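Invasion protein InvA (Salmonella enterica, PDB 2X49) is an inner-membrane component of the type III secretion export apparatus involved in invasion of intestinal epithelial cells, represented here by its C-terminal domain. Local coordinates at residues S84-S89 with L118-R123; T95-Q98 with Q103-W106; E244-I249 with L292-D297. One frame throughout, in Å; residues are numbered along the deposited sequence.

In the fold
Contacts 1 and 2 belong to one region of this C-terminal domain and reach the same antiparallel sheet, with strand order 95-99, 102-107, 78-80, 122-124. The hairpin of contact 2 lies, along the chain, inside the loop that contact 1 closes; their centres are 12 Å apart and their nearest atoms about 5 Å. A bound calcium ion lies about 5 Å from the side chain of T95 and about 8 Å from that of V87, and a mercury ion about 4 Å from the side chain of Y104. Contact 3 comes later in the chain, on a separate parallel sheet, its centre 31 Å from that of contact 1 and 30 Å from that of contact 2.

Contact 1: residues S84-S89 with L118-R123; sequences SDEVVS and LGYVLR
With CG beside its backbone N and anti to the carbonyl carbon (chi1 -69°), Y120 carries its phenol toward 84-89, where a chi1 of 83° tucks S84 OG between its own backbone N and carbonyl carbon and turns it to the phenol oxygen. Two hydrogen bonds grip that oxygen. S84 OG donates to Y120 OH (2.9 Å) in the plane of the ring, at its edge, and Y120 OH donates onward to OE1 of E86 (2.7 Å). The carboxylate is turned 76° against the ring, and its oxygen is met from above the carboxylate plane. The two bonds run in series from serine through tyrosine to glutamate, and the negative charge of E86 would probably polarise the phenol O-H. V87 adds the apolar part: its CG2 packs 3.8 Å from CZ of Y120 and makes an off-centre CH-pi contact with the ring. The tyrosine also touches L115 of helix 109-116 and V80 of strand 78-80. S84 also accepts a weak bond from the backbone N of E86 (3.4 Å to OG), so one hydroxyl serves both the phenol and the start of the short helix, the side-chain-to-backbone bond typical of a helix N-cap.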
loop_
_atom_site.group_PDB
_atom_site.type_symbol
_atom_site.label_atom_id
_atom_site.label_comp_id
_atom_site.label_asym_id
_atom_site.label_seq_id
_atom_site.Cartn_x
_atom_site.Cartn_y
_atom_site.Cartn_z
ATOM N N SER A 84 -21.091 -0.870 7.336
ATOM C CA SER A 84 -22.160 -1.606 6.661
ATOM C C SER A 84 -23.470 -0.833 6.646
ATOM O O SER A 84 -23.679 0.119 7.399
ATOM C CB SER A 84 -22.385 -2.964 7.275
ATOM O OG SER A 84 -23.210 -2.895 8.420
ATOM N N ASP A 85 -24.301 -1.285 5.732
ATOM C CA ASP A 85 -25.583 -0.622 5.370
ATOM C C ASP A 85 -26.509 -0.646 6.562
ATOM O O ASP A 85 -27.500 0.085 6.654
ATOM C CB ASP A 85 -26.273 -1.314 4.193
ATOM C CG ASP A 85 -25.764 -0.817 2.858
ATOM O OD1 ASP A 85 -25.328 0.353 2.781
ATOM O OD2 ASP A 85 -25.844 -1.595 1.883
ATOM N N GLU A 86 -26.161 -1.527 7.479
ATOM C CA GLU A 86 -26.905 -1.642 8.723
ATOM C C GLU A 86 -26.968 -0.289 9.438
ATOM O O GLU A 86 -27.916 0.029 10.177
ATOM C CB GLU A 86 -26.360 -2.783 9.619
ATOM C CG GLU A 86 -26.233 -2.476 11.098
ATOM C CD GLU A 86 -25.671 -3.652 11.935
ATOM O OE1 GLU A 86 -24.653 -3.400 12.636
ATOM O OE2 GLU A 86 -26.228 -4.807 11.916
ATOM N N VAL A 87 -25.979 0.531 9.138
ATOM C CA VAL A 87 -25.826 1.836 9.814
ATOM C C VAL A 87 -27.022 2.735 9.511
ATOM O O VAL A 87 -27.516 3.469 10.358
ATOM C CB VAL A 87 -24.507 2.531 9.450
ATOM C CG1 VAL A 87 -24.533 3.998 9.854
ATOM C CG2 VAL A 87 -23.335 1.770 10.079
ATOM N N VAL A 88 -27.492 2.654 8.278
ATOM C CA VAL A 88 -28.644 3.483 7.846
ATOM C C VAL A 88 -29.972 3.023 8.513
ATOM O O VAL A 88 -30.906 3.800 8.725
ATOM C CB VAL A 88 -28.781 3.500 6.328
ATOM C CG1 VAL A 88 -30.161 4.111 5.898
ATOM C CG2 VAL A 88 -27.603 4.211 5.755
ATOM N N SER A 89 -30.011 1.752 8.862
ATOM C CA SER A 89 -31.143 1.151 9.610
ATOM C C SER A 89 -31.351 1.796 10.933
ATOM O O SER A 89 -32.453 1.814 11.480
ATOM C CB SER A 89 -30.903 -0.331 9.858
ATOM O OG SER A 89 -31.155 -0.994 8.658
ATOM N N LEU A 118 -21.184 -0.959 19.098
ATOM C CA LEU A 118 -21.745 -2.039 18.257
ATOM C C LEU A 118 -20.634 -2.713 17.476
ATOM O O LEU A 118 -20.861 -3.593 16.627
ATOM C CB LEU A 118 -22.799 -1.513 17.269
ATOM C CG LEU A 118 -24.087 -0.906 17.845
ATOM C CD1 LEU A 118 -24.729 0.037 16.793
ATOM C CD2 LEU A 118 -25.056 -1.971 18.305
ATOM N N GLY A 119 -19.431 -2.245 17.754
ATOM C CA GLY A 119 -18.221 -2.919 17.287
ATOM C C GLY A 119 -17.647 -2.454 15.977
ATOM O O GLY A 119 -16.788 -3.109 15.394
ATOM N N TYR A 120 -18.168 -1.334 15.516
ATOM C CA TYR A 120 -17.580 -0.563 14.376
ATOM C C TYR A 120 -16.259 0.049 14.832
ATOM O O TYR A 120 -16.031 0.348 16.023
ATOM C CB TYR A 120 -18.557 0.504 13.809
ATOM C CG TYR A 120 -19.758 -0.114 13.092
ATOM C CD1 TYR A 120 -19.691 -0.467 11.750
ATOM C CD2 TYR A 120 -20.945 -0.363 13.761
ATOM C CE1 TYR A 120 -20.776 -1.057 11.099
ATOM C CE2 TYR A 120 -22.036 -0.973 13.110
ATOM C CZ TYR A 120 -21.947 -1.291 11.779
ATOM O OH TYR A 120 -23.002 -1.894 11.118
ATOM N N VAL A 121 -15.351 0.112 13.874
ATOM C CA VAL A 121 -14.036 0.687 14.080
ATOM C C VAL A 121 -13.991 2.046 13.416
ATOM O O VAL A 121 -14.362 2.194 12.262
ATOM C CB VAL A 121 -12.937 -0.236 13.487
ATOM C CG1 VAL A 121 -11.625 0.477 13.409
ATOM C CG2 VAL A 121 -12.820 -1.518 14.304
ATOM N N LEU A 122 -13.570 3.037 14.195
ATOM C CA LEU A 122 -13.496 4.419 13.722
ATOM C C LEU A 122 -12.072 4.893 13.607
ATOM O O LEU A 122 -11.156 4.476 14.329
ATOM C CB LEU A 122 -14.269 5.380 14.640
ATOM C CG LEU A 122 -15.729 5.109 14.953
ATOM C CD1 LEU A 122 -16.099 5.976 16.166
ATOM C CD2 LEU A 122 -16.679 5.427 13.807
ATOM N N ARG A 123 -11.894 5.757 12.643
ATOM C CA ARG A 123 -10.634 6.440 12.434
ATOM C C ARG A 123 -10.824 7.969 12.381
ATOM O O ARG A 123 -11.694 8.475 11.684
ATOM C CB ARG A 123 -10.021 5.951 11.109
ATOM C CG ARG A 123 -8.586 6.243 10.904
ATOM C CD ARG A 123 -8.071 5.653 9.561
ATOM N NE ARG A 123 -7.889 4.207 9.695
ATOM C CZ ARG A 123 -7.808 3.326 8.693
ATOM N NH1 ARG A 123 -7.930 3.702 7.431
ATOM N NH2 ARG A 123 -7.672 2.041 8.991
#

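Contact 2: residues T95-Q98 with Q103-W106; sequences TIHQ and QYFW
The carbonyl O of W106 receives T95 N at 2.8 Å and, more weakly, a water at 3.3 Å that also bonds T95 OG1. The T95 N-H is nearly straight to its acceptor (168°) and lies in the carbonyl plane. W106 N returns a bond to T95 O, closing the ring of a hydrogen-bonded antiparallel pair. H97 and Y104 form the next such pair, bonded in both directions, with Y104 N meeting H97 O at 2.8 Å. Strands 95-99 and 102-107 are thus the two arms of a beta hairpin, with 95-99 at the outer edge of a four-stranded antiparallel sheet and the second arm bonded onward to strand 78-80. On the face bearing I96 and F105, a non-hydrogen-bonded pair, the two side chains run side by side in the same direction. CG1 and CD1 of I96 meet the ring atom CE1 of F105, CD1 at 3.8 Å. The branch CG2 of I96, anti to its backbone N, instead approaches OE1 of Q103 (3.5 Å). On the face of T95, H97, Y104 and W106, the side chains of H97 and Y104 lie alongside each other and point the same way, with H97 CD2 4.1 Å from Y104 CD2. The imidazole NE2 of H97 bonds Q99. W106 turns its indole edge to T95 O and packs edge-to-face with Y74; F105 stacks with Y83.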
loop_
_atom_site.group_PDB
_atom_site.type_symbol
_atom_site.label_atom_id
_atom_site.label_comp_id
_atom_site.label_asym_id
_atom_site.label_seq_id
_atom_site.Cartn_x
_atom_site.Cartn_y
_atom_site.Cartn_z
ATOM N N THR A 95 -22.002 10.602 5.631
ATOM C CA THR A 95 -21.413 11.405 4.580
ATOM C C THR A 95 -20.530 10.436 3.791
ATOM O O THR A 95 -19.749 9.704 4.372
ATOM C CB THR A 95 -20.594 12.554 5.157
ATOM O OG1 THR A 95 -21.488 13.406 5.893
ATOM C CG2 THR A 95 -19.816 13.326 4.096
ATOM N N ILE A 96 -20.785 10.392 2.490
ATOM C CA ILE A 96 -20.192 9.382 1.612
ATOM C C ILE A 96 -19.380 10.038 0.508
ATOM O O ILE A 96 -19.848 10.945 -0.187
ATOM C CB ILE A 96 -21.266 8.494 0.913
ATOM C CG1 ILE A 96 -22.371 7.961 1.861
ATOM C CG2 ILE A 96 -20.506 7.337 0.239
ATOM C CD1 ILE A 96 -23.521 7.168 1.217
ATOM N N HIS A 97 -18.159 9.560 0.401
ATOM C CA HIS A 97 -17.292 9.905 -0.706
ATOM C C HIS A 97 -16.938 8.637 -1.463
ATOM O O HIS A 97 -16.691 7.574 -0.899
ATOM C CB HIS A 97 -16.025 10.635 -0.211
ATOM C CG HIS A 97 -15.050 10.919 -1.303
ATOM N ND1 HIS A 97 -15.338 11.775 -2.351
ATOM C CD2 HIS A 97 -13.806 10.444 -1.544
ATOM C CE1 HIS A 97 -14.314 11.811 -3.184
ATOM N NE2 HIS A 97 -13.369 11.021 -2.716
ATOM N N GLN A 98 -16.887 8.748 -2.768
ATOM C CA GLN A 98 -16.479 7.651 -3.651
ATOM C C GLN A 98 -15.301 8.023 -4.517
ATOM O O GLN A 98 -15.174 9.157 -4.981
ATOM C CB GLN A 98 -17.669 7.186 -4.497
ATOM C CG GLN A 98 -17.400 6.094 -5.486
ATOM C CD GLN A 98 -18.553 5.937 -6.427
ATOM O OE1 GLN A 98 -18.875 6.880 -7.188
ATOM N NE2 GLN A 98 -19.198 4.771 -6.412
ATOM N N GLN A 103 -15.634 3.244 -1.623
ATOM C CA GLN A 103 -16.499 4.166 -0.879
ATOM C C GLN A 103 -15.965 4.383 0.524
ATOM O O GLN A 103 -15.366 3.499 1.150
ATOM C CB GLN A 103 -17.939 3.669 -0.835
ATOM C CG GLN A 103 -18.806 3.921 -2.097
ATOM C CD GLN A 103 -20.243 3.442 -1.911
ATOM O OE1 GLN A 103 -21.140 4.367 -1.542
ATOM N NE2 GLN A 103 -20.536 2.242 -2.048
ATOM N N TYR A 104 -16.162 5.614 0.964
ATOM C CA TYR A 104 -15.737 6.067 2.311
ATOM C C TYR A 104 -16.907 6.692 3.038
ATOM O O TYR A 104 -17.585 7.538 2.497
ATOM C CB TYR A 104 -14.605 7.078 2.201
ATOM C CG TYR A 104 -13.429 6.561 1.428
ATOM C CD1 TYR A 104 -12.368 5.985 2.063
ATOM C CD2 TYR A 104 -13.384 6.672 0.039
ATOM C CE1 TYR A 104 -11.311 5.497 1.346
ATOM C CE2 TYR A 104 -12.322 6.172 -0.688
ATOM C CZ TYR A 104 -11.272 5.605 -0.011
ATOM O OH TYR A 104 -10.143 5.101 -0.613
ATOM N N PHE A 105 -17.085 6.280 4.286
ATOM C CA PHE A 105 -18.243 6.650 5.088
ATOM C C PHE A 105 -17.803 7.378 6.339
ATOM O O PHE A 105 -16.976 6.911 7.123
ATOM C CB PHE A 105 -19.042 5.383 5.444
ATOM C CG PHE A 105 -19.625 4.688 4.232
ATOM C CD1 PHE A 105 -20.877 5.022 3.749
ATOM C CD2 PHE A 105 -18.896 3.723 3.567
ATOM C CE1 PHE A 105 -21.381 4.409 2.610
ATOM C CE2 PHE A 105 -19.420 3.082 2.441
ATOM C CZ PHE A 105 -20.613 3.448 1.955
ATOM N N TRP A 106 -18.390 8.540 6.487
ATOM C CA TRP A 106 -18.045 9.430 7.605
ATOM C C TRP A 106 -19.332 9.743 8.414
ATOM O O TRP A 106 -20.429 9.985 7.868
ATOM C CB TRP A 106 -17.409 10.731 7.120
ATOM C CG TRP A 106 -16.129 10.590 6.293
ATOM C CD1 TRP A 106 -16.042 10.203 4.964
ATOM C CD2 TRP A 106 -14.818 10.841 6.729
ATOM N NE1 TRP A 106 -14.760 10.242 4.586
ATOM C CE2 TRP A 106 -13.962 10.606 5.642
ATOM C CE3 TRP A 106 -14.267 11.277 7.934
ATOM C CZ2 TRP A 106 -12.571 10.784 5.724
ATOM C CZ3 TRP A 106 -12.922 11.434 8.026
ATOM C CH2 TRP A 106 -12.054 11.211 6.923
HETATM O O HOH W 1 -21.951 12.891 8.490
#

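Contact 3: residues E244-I249 with L292-D297; sequences EVEDVI and LLTSVD
Strand 292-294 ends beside helix 244-249, its backbone still extended through S295, and the closest CA atoms, those of E246 and T294, are 7.6 Å apart. Over this distance E246 reaches with a chain extended beyond CG, and its carboxylate makes every hydrogen bond between the two segments. OE1 takes the hydroxyl of S295, OG to OE1 2.7 Å, on its syn lone pair, the side of the other oxygen. OE2 has two donors: the backbone N of S295 at 3.1 Å, with an N-H to OE2 angle of 153°, and the hydroxyl OG1 of T294. The amide approaches from above the carboxylate plane, 45° out of it. The T294 bond is modelled very short, at 2.4 Å between OG1 and OE2, so its exact length is doubtful. T294 holds its hydroxyl anti to its own backbone N (chi1 -159°), and the E246 and T294 side chains meet at a slant. The strand belongs to a parallel sheet ordered 314-317, 291-294, 236-240, 327-332, and strand 236-240 leads almost directly into helix 243-252. A beta-alpha-beta crossover joins strand 236-240 to its neighbour 291-294, and the glutamate ties the first helix of this connection to the C-terminal end of the second strand. E246 and T294 are both buried, and the S295 hydroxyl at OE1 with the S295 amide at OE2 holds both carboxylate oxygens, which would limit rotation. R250, one turn further along the helix, adds a salt bridge to OE1 of E246 and another to OD2 of D297. OE1 of E246 and OD1 of D297 are 4.8 Å apart, and the charge of R250, bridged to both acids, would be expected to offset their repulsion. R299 and I302 of helix 299-306 touch the T294 side chain, while F318 touches S295.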
loop_
_atom_site.group_PDB
_atom_site.type_symbol
_atom_site.label_atom_id
_atom_site.label_comp_id
_atom_site.label_asym_id
_atom_site.label_seq_id
_atom_site.Cartn_x
_atom_site.Cartn_y
_atom_site.Cartn_z
ATOM N N GLU A 244 -11.784 -20.555 -9.379
ATOM C CA GLU A 244 -12.115 -20.390 -10.804
ATOM C C GLU A 244 -11.217 -19.374 -11.463
ATOM O O GLU A 244 -10.592 -19.622 -12.491
ATOM C CB GLU A 244 -13.579 -19.994 -10.975
ATOM C CG GLU A 244 -14.504 -21.190 -10.870
ATOM C CD GLU A 244 -14.972 -21.549 -9.437
ATOM O OE1 GLU A 244 -14.374 -21.097 -8.429
ATOM O OE2 GLU A 244 -15.966 -22.298 -9.326
ATOM N N VAL A 245 -11.136 -18.235 -10.814
ATOM C CA VAL A 245 -10.377 -17.109 -11.336
ATOM C C VAL A 245 -8.894 -17.457 -11.277
ATOM O O VAL A 245 -8.104 -17.148 -12.180
ATOM C CB VAL A 245 -10.679 -15.801 -10.563
ATOM C CG1 VAL A 245 -9.667 -14.726 -10.904
ATOM C CG2 VAL A 245 -12.099 -15.341 -10.908
ATOM N N GLU A 246 -8.517 -18.136 -10.216
ATOM C CA GLU A 246 -7.104 -18.488 -10.068
ATOM C C GLU A 246 -6.652 -19.312 -11.248
ATOM O O GLU A 246 -5.523 -19.178 -11.761
ATOM C CB GLU A 246 -6.808 -19.214 -8.774
ATOM C CG GLU A 246 -6.789 -18.271 -7.601
ATOM C CD GLU A 246 -6.094 -18.860 -6.380
ATOM O OE1 GLU A 246 -5.494 -19.956 -6.500
ATOM O OE2 GLU A 246 -6.160 -18.216 -5.306
ATOM N N ASP A 247 -7.569 -20.145 -11.706
ATOM C CA ASP A 247 -7.226 -21.084 -12.765
ATOM C C ASP A 247 -7.058 -20.404 -14.094
ATOM O O ASP A 247 -6.266 -20.818 -14.897
ATOM C CB ASP A 247 -8.196 -22.255 -12.868
ATOM C CG ASP A 247 -7.704 -23.465 -12.108
ATOM O OD1 ASP A 247 -8.551 -24.163 -11.506
ATOM O OD2 ASP A 247 -6.474 -23.767 -12.148
ATOM N N VAL A 248 -7.802 -19.337 -14.299
ATOM C CA VAL A 248 -7.724 -18.604 -15.578
ATOM C C VAL A 248 -6.328 -18.053 -15.702
ATOM O O VAL A 248 -5.699 -18.030 -16.765
ATOM C CB VAL A 248 -8.735 -17.454 -15.675
ATOM C CG1 VAL A 248 -8.378 -16.501 -16.827
ATOM C CG2 VAL A 248 -10.123 -18.017 -15.837
ATOM N N ILE A 249 -5.850 -17.597 -14.551
ATOM C CA ILE A 249 -4.556 -16.911 -14.481
ATOM C C ILE A 249 -3.469 -17.949 -14.666
ATOM O O ILE A 249 -2.501 -17.805 -15.399
ATOM C CB ILE A 249 -4.358 -16.179 -13.143
ATOM C CG1 ILE A 249 -5.310 -14.998 -13.081
ATOM C CG2 ILE A 249 -2.886 -15.749 -13.009
ATOM C CD1 ILE A 249 -4.962 -13.899 -14.045
ATOM N N LEU A 292 -6.490 -8.653 -1.136
ATOM C CA LEU A 292 -6.961 -9.803 -1.911
ATOM C C LEU A 292 -6.057 -10.986 -1.568
ATOM O O LEU A 292 -4.905 -10.819 -1.529
ATOM C CB LEU A 292 -6.881 -9.494 -3.398
ATOM C CG LEU A 292 -7.601 -10.318 -4.404
ATOM C CD1 LEU A 292 -9.087 -10.547 -4.041
ATOM C CD2 LEU A 292 -7.458 -9.490 -5.684
ATOM N N LEU A 293 -6.650 -12.130 -1.285
ATOM C CA LEU A 293 -5.911 -13.355 -0.887
ATOM C C LEU A 293 -5.939 -14.370 -1.994
ATOM O O LEU A 293 -6.982 -14.716 -2.510
ATOM C CB LEU A 293 -6.558 -14.002 0.351
ATOM C CG LEU A 293 -6.605 -13.180 1.623
ATOM C CD1 LEU A 293 -7.265 -13.992 2.778
ATOM C CD2 LEU A 293 -5.204 -12.710 1.968
ATOM N N THR A 294 -4.765 -14.872 -2.302
ATOM C CA THR A 294 -4.632 -15.885 -3.342
ATOM C C THR A 294 -3.493 -16.852 -3.119
ATOM O O THR A 294 -2.700 -16.713 -2.219
ATOM C CB THR A 294 -4.448 -15.259 -4.694
ATOM O OG1 THR A 294 -4.825 -16.232 -5.680
ATOM C CG2 THR A 294 -3.041 -14.783 -4.825
ATOM N N SER A 295 -3.417 -17.847 -3.985
ATOM C CA SER A 295 -2.305 -18.814 -3.957
ATOM C C SER A 295 -0.994 -18.142 -4.323
ATOM O O SER A 295 -0.952 -17.180 -5.100
ATOM C CB SER A 295 -2.554 -19.990 -4.911
ATOM O OG SER A 295 -3.731 -20.761 -4.593
ATOM N N VAL A 296 0.093 -18.658 -3.772
ATOM C CA VAL A 296 1.402 -18.053 -4.046
ATOM C C VAL A 296 1.731 -18.105 -5.536
ATOM O O VAL A 296 2.379 -17.238 -6.062
ATOM C CB VAL A 296 2.597 -18.673 -3.236
ATOM C CG1 VAL A 296 2.799 -20.116 -3.621
ATOM C CG2 VAL A 296 3.832 -17.839 -3.500
ATOM N N ASP A 297 1.291 -19.145 -6.217
ATOM C CA ASP A 297 1.662 -19.289 -7.646
ATOM C C ASP A 297 1.108 -18.214 -8.571
ATOM O O ASP A 297 1.658 -17.968 -9.650
ATOM C CB ASP A 297 1.474 -20.716 -8.194
ATOM C CG ASP A 297 0.040 -21.183 -8.274
ATOM O OD1 ASP A 297 -0.861 -20.553 -7.714
ATOM O OD2 ASP A 297 -0.175 -22.266 -8.880
#